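Local structure of exodeoxyribonuclease III (Methanosarcina mazei, 5J8N) at residues A[220-225]-A[246-251]; A[6-11]-A[147-152]. The protein probably cleaves DNA as a metal-dependent (magnesium or manganese) exonuclease III homologue, acting at abasic sites and degrading duplex strands from the 3' end. The protein carries 3 engineered substitutions. One frame throughout, in Å; residues are numbered along the deposited sequence.

Contact 1 (A[220-225]-A[246-251]); sequences RLDYVF and SDHCPV
His248 meets Asp222 through a nearly straight hydrogen bond, ND1 to OD2 at 2.6 Å with an angle of 173° at the hydrogen. The carboxylate oxygen lies at the edge of the imidazole, almost in the ring plane, and accepts with its syn lone pair, while the two planes stand steeply to each other at 74°. With CG anti to its carbonyl carbon (chi1 -58°), Asp222 extends its carboxylate to the imidazole. OD2 is also hydrogen-bonded to Ser204 OG, so two bonds grip this buried oxygen and help to hold the carboxylate in its orientation. Leu221 adds an apolar neighbour, its CD1 coming obliquely to within 4.0 Å of His248 CE1. Past Cys249 and Pro250, which carry the chain over to the next strand, Val251 points toward the strand of Asp222, and both its methyls make contact. Its CG1 reaches Asp222 CB at 3.8 Å, and its CG2 packs on CG2 of Val224 at 4.1 Å. A histidine oriented by a buried aspartate is characteristic of the DNase I-like active site of AP endonucleases and exonuclease III, consistent with the predicted role of His248 as proton acceptor.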
# COMPACT_ATOMS: atom_id res chain seq x y z
N ARG A 220 -3.16 -12.17 0.31
CA ARG A 220 -2.29 -11.09 0.80
C ARG A 220 -1.91 -10.21 -0.38
O ARG A 220 -1.06 -10.57 -1.20
CB ARG A 220 -1.06 -11.67 1.49
CG ARG A 220 -0.35 -10.61 2.33
CD ARG A 220 0.72 -11.23 3.26
NE ARG A 220 1.80 -11.87 2.48
CZ ARG A 220 3.02 -11.34 2.27
NH1 ARG A 220 3.92 -12.02 1.53
NH2 ARG A 220 3.39 -10.18 2.81
N LEU A 221 -2.62 -9.09 -0.50
CA LEU A 221 -2.43 -8.11 -1.58
C LEU A 221 -1.69 -6.88 -1.13
O LEU A 221 -1.27 -6.08 -1.97
CB LEU A 221 -3.79 -7.66 -2.14
CG LEU A 221 -4.68 -8.82 -2.63
CD1 LEU A 221 -5.96 -8.27 -3.21
CD2 LEU A 221 -3.94 -9.62 -3.73
N ASP A 222 -1.60 -6.69 0.20
CA ASP A 222 -1.07 -5.44 0.77
C ASP A 222 0.22 -5.75 1.46
O ASP A 222 0.32 -6.74 2.21
CB ASP A 222 -2.10 -4.85 1.76
CG ASP A 222 -3.39 -4.59 1.06
OD1 ASP A 222 -3.51 -3.53 0.39
OD2 ASP A 222 -4.28 -5.47 1.11
N TYR A 223 1.22 -4.88 1.26
CA TYR A 223 2.59 -5.16 1.69
C TYR A 223 3.26 -3.88 2.17
O TYR A 223 2.84 -2.77 1.79
CB TYR A 223 3.42 -5.68 0.51
CG TYR A 223 2.94 -6.92 -0.20
CD1 TYR A 223 1.86 -6.88 -1.08
CD2 TYR A 223 3.65 -8.12 -0.06
CE1 TYR A 223 1.43 -8.02 -1.76
CE2 TYR A 223 3.22 -9.30 -0.73
CZ TYR A 223 2.14 -9.19 -1.61
OH TYR A 223 1.78 -10.33 -2.31
N VAL A 224 4.30 -4.05 2.96
CA VAL A 224 5.26 -2.95 3.11
C VAL A 224 6.60 -3.53 2.75
O VAL A 224 7.09 -4.50 3.35
CB VAL A 224 5.29 -2.30 4.51
CG1 VAL A 224 6.18 -1.07 4.49
CG2 VAL A 224 3.87 -1.93 4.99
N PHE A 225 7.25 -2.96 1.75
CA PHE A 225 8.59 -3.33 1.32
C PHE A 225 9.60 -2.35 1.83
O PHE A 225 9.28 -1.16 2.00
CB PHE A 225 8.69 -3.38 -0.20
CG PHE A 225 7.63 -4.22 -0.85
CD1 PHE A 225 7.77 -5.62 -0.89
CD2 PHE A 225 6.53 -3.63 -1.38
CE1 PHE A 225 6.77 -6.41 -1.52
CE2 PHE A 225 5.53 -4.40 -2.01
CZ PHE A 225 5.66 -5.80 -2.05
N SER A 246 -13.46 -2.38 5.29
CA SER A 246 -13.11 -2.44 3.89
C SER A 246 -12.99 -3.90 3.47
O SER A 246 -13.02 -4.82 4.33
CB SER A 246 -11.76 -1.73 3.71
OG SER A 246 -11.22 -1.87 2.39
N ASP A 247 -12.85 -4.18 2.18
CA ASP A 247 -12.51 -5.55 1.76
C ASP A 247 -11.08 -5.90 2.07
O ASP A 247 -10.78 -7.07 2.14
CB ASP A 247 -12.85 -5.80 0.26
CG ASP A 247 -12.26 -4.78 -0.71
OD1 ASP A 247 -11.82 -3.66 -0.35
OD2 ASP A 247 -12.25 -5.14 -1.93
N HIS A 248 -10.19 -4.90 2.20
CA HIS A 248 -8.84 -5.13 2.70
C HIS A 248 -8.78 -4.84 4.20
O HIS A 248 -9.59 -4.05 4.72
CB HIS A 248 -7.81 -4.19 2.06
CG HIS A 248 -7.67 -4.34 0.58
ND1 HIS A 248 -6.50 -4.79 -0.00
CD2 HIS A 248 -8.52 -4.05 -0.42
CE1 HIS A 248 -6.65 -4.76 -1.32
NE2 HIS A 248 -7.87 -4.34 -1.59
N CYS A 249 -7.81 -5.44 4.88
CA CYS A 249 -7.44 -4.95 6.22
C CYS A 249 -6.10 -4.27 6.14
O CYS A 249 -5.37 -4.42 5.16
CB CYS A 249 -7.41 -6.11 7.26
SG CYS A 249 -6.01 -7.24 7.07
N PRO A 250 -5.72 -3.52 7.15
CA PRO A 250 -4.42 -2.83 7.12
C PRO A 250 -3.26 -3.78 7.30
O PRO A 250 -3.41 -4.89 7.83
CB PRO A 250 -4.48 -1.86 8.33
CG PRO A 250 -5.97 -1.75 8.66
CD PRO A 250 -6.54 -3.11 8.32
N VAL A 251 -2.09 -3.28 6.90
CA VAL A 251 -0.80 -3.86 7.20
C VAL A 251 0.11 -2.80 7.74
O VAL A 251 -0.20 -1.60 7.68
CB VAL A 251 -0.18 -4.53 5.90
CG1 VAL A 251 -1.09 -5.62 5.37
CG2 VAL A 251 0.09 -3.50 4.81

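Contact 2 (A[6-11]-A[147-152]); sequences LISWNV and VICGDV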
# COMPACT_ATOMS: atom_id res chain seq x y z
N LEU A 6 4.01 2.55 11.34
CA LEU A 6 3.31 2.84 10.13
C LEU A 6 2.19 1.83 9.87
O LEU A 6 2.37 0.62 10.05
CB LEU A 6 4.29 2.82 8.95
CG LEU A 6 3.70 3.06 7.55
CD1 LEU A 6 4.75 3.82 6.69
CD2 LEU A 6 3.27 1.80 6.92
N ILE A 7 1.02 2.33 9.43
CA ILE A 7 -0.07 1.44 9.01
C ILE A 7 -0.52 1.90 7.64
O ILE A 7 -0.46 3.09 7.31
CB ILE A 7 -1.19 1.44 10.06
CG1 ILE A 7 -2.25 0.36 9.79
CG2 ILE A 7 -1.88 2.84 10.19
CD1 ILE A 7 -3.14 0.10 11.01
N SER A 8 -0.92 0.96 6.80
CA SER A 8 -1.28 1.15 5.42
C SER A 8 -2.56 0.40 5.15
O SER A 8 -2.68 -0.78 5.55
CB SER A 8 -0.16 0.64 4.55
OG SER A 8 -0.47 0.70 3.13
N TRP A 9 -3.53 1.04 4.50
CA TRP A 9 -4.83 0.44 4.38
C TRP A 9 -5.52 0.85 3.09
O TRP A 9 -5.75 2.05 2.88
CB TRP A 9 -5.71 0.88 5.59
CG TRP A 9 -7.01 0.10 5.73
CD1 TRP A 9 -7.37 -1.09 5.15
CD2 TRP A 9 -8.10 0.47 6.58
NE1 TRP A 9 -8.64 -1.50 5.61
CE2 TRP A 9 -9.08 -0.55 6.50
CE3 TRP A 9 -8.30 1.54 7.45
CZ2 TRP A 9 -10.29 -0.49 7.20
CZ3 TRP A 9 -9.49 1.60 8.17
CH2 TRP A 9 -10.48 0.58 8.02
N ASN A 10 -5.93 -0.13 2.27
CA ASN A 10 -6.84 0.17 1.16
C ASN A 10 -8.26 0.19 1.72
O ASN A 10 -8.74 -0.86 2.22
CB ASN A 10 -6.71 -0.89 0.05
CG ASN A 10 -7.72 -0.69 -1.06
OD1 ASN A 10 -8.87 -0.30 -0.81
ND2 ASN A 10 -7.30 -0.96 -2.31
N VAL A 11 -8.85 1.38 1.72
CA VAL A 11 -10.11 1.63 2.40
C VAL A 11 -11.33 1.40 1.53
O VAL A 11 -12.46 1.44 2.02
CB VAL A 11 -10.16 3.05 2.97
CG1 VAL A 11 -9.15 3.17 4.15
CG2 VAL A 11 -9.91 4.13 1.95
N VAL A 147 10.84 2.94 1.92
CA VAL A 147 9.73 2.19 2.48
C VAL A 147 8.63 2.33 1.45
O VAL A 147 8.29 3.47 1.06
CB VAL A 147 9.28 2.78 3.83
CG1 VAL A 147 8.06 2.03 4.36
CG2 VAL A 147 10.38 2.70 4.79
N ILE A 148 8.07 1.22 0.98
CA ILE A 148 7.02 1.24 -0.02
C ILE A 148 5.84 0.50 0.52
O ILE A 148 5.90 -0.71 0.78
CB ILE A 148 7.48 0.56 -1.34
CG1 ILE A 148 8.75 1.27 -1.85
CG2 ILE A 148 6.37 0.61 -2.38
CD1 ILE A 148 9.98 0.34 -1.90
N CYS A 149 4.73 1.20 0.69
CA CYS A 149 3.56 0.47 1.22
C CYS A 149 2.42 0.62 0.24
O CYS A 149 2.25 1.65 -0.46
CB CYS A 149 3.13 1.01 2.59
SG CYS A 149 2.69 2.76 2.68
N GLY A 150 1.54 -0.38 0.30
CA GLY A 150 0.27 -0.22 -0.40
C GLY A 150 -0.23 -1.53 -0.92
O GLY A 150 0.16 -2.63 -0.49
N ASP A 151 -1.19 -1.40 -1.83
CA ASP A 151 -1.95 -2.51 -2.39
C ASP A 151 -1.31 -2.86 -3.70
O ASP A 151 -1.46 -2.11 -4.68
CB ASP A 151 -3.39 -2.06 -2.52
CG ASP A 151 -4.27 -3.05 -3.19
OD1 ASP A 151 -3.85 -4.17 -3.51
OD2 ASP A 151 -5.47 -2.68 -3.41
N VAL A 152 -0.59 -3.97 -3.70
CA VAL A 152 0.13 -4.42 -4.90
C VAL A 152 -0.85 -5.10 -5.85
O VAL A 152 -0.54 -5.29 -7.04
CB VAL A 152 1.26 -5.36 -4.42
CG1 VAL A 152 2.01 -6.01 -5.59
CG2 VAL A 152 2.23 -4.56 -3.54
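Asn10 and Asp151 join the ends of the two segments by a single hydrogen bond between their side chains. Followed outward, Asn10 CB lies 4.1 Å from Asp151 OD2, and CG comes somewhat nearer at 3.8 Å. From CG the amide divides: OD1 accepts from the backbone N of Asn12, whereas ND2 donates to Asp151 OD2 at 2.7 Å. This bond is bent, 138° at the hydrogen, and meets the oxygen on its anti side, somewhat out of both planes, with amide and carboxylate 59° apart. In both Asn10 and Asp151 the first torsion is 175°, with CG anti to the backbone N, which brings amide and carboxylate within bonding distance. In place of Asn10, an alanine here would probably leave Asp151 OD2 without this donor and its carboxylate freer to turn. Farther back, Ser8 CB packs against Cys149 CB at 3.8 Å, while Ser8 OG is hydrogen-bonded to Gln37 NE2. Leu6 closes the apolar end, its CD1 4.4 Å from Val147 CG1 and its CD2 4.4 Å from Cys149 SG. The contact thus lies between the two sheets of the sandwich: strand 3-10 runs between strands 33-37 and 251-256 in one, and strand 146-149 between strands 106-111 and 218-227 in the other.

Overall arrangement
Contacts 1 and 2 bridge the two sheets side by side, their centres 6 Å apart. Strands 218-227 and 146-149 are neighbours in one sheet, where Phe225 N lies 2.8 Å from Ile148 O, a probable hydrogen bond. A second link is that Ser246 OG lies 2.7 Å from Asn10 O, tying the loop before strand 251-256 to the end of strand 3-10. The polar ends converge: His248 CE1 packs 3.2 Å from Asp151 OD2, bringing Asn10, Asp151, Asp222 and His248, all with predicted catalytic or metal-binding roles, together. The magnesium ion is bound by Asn12 and Glu38. At nearest approach the Asn10 side chain is about 4 Å from this magnesium ion. The side chain of His248 is about 5 Å from the magnesium ion.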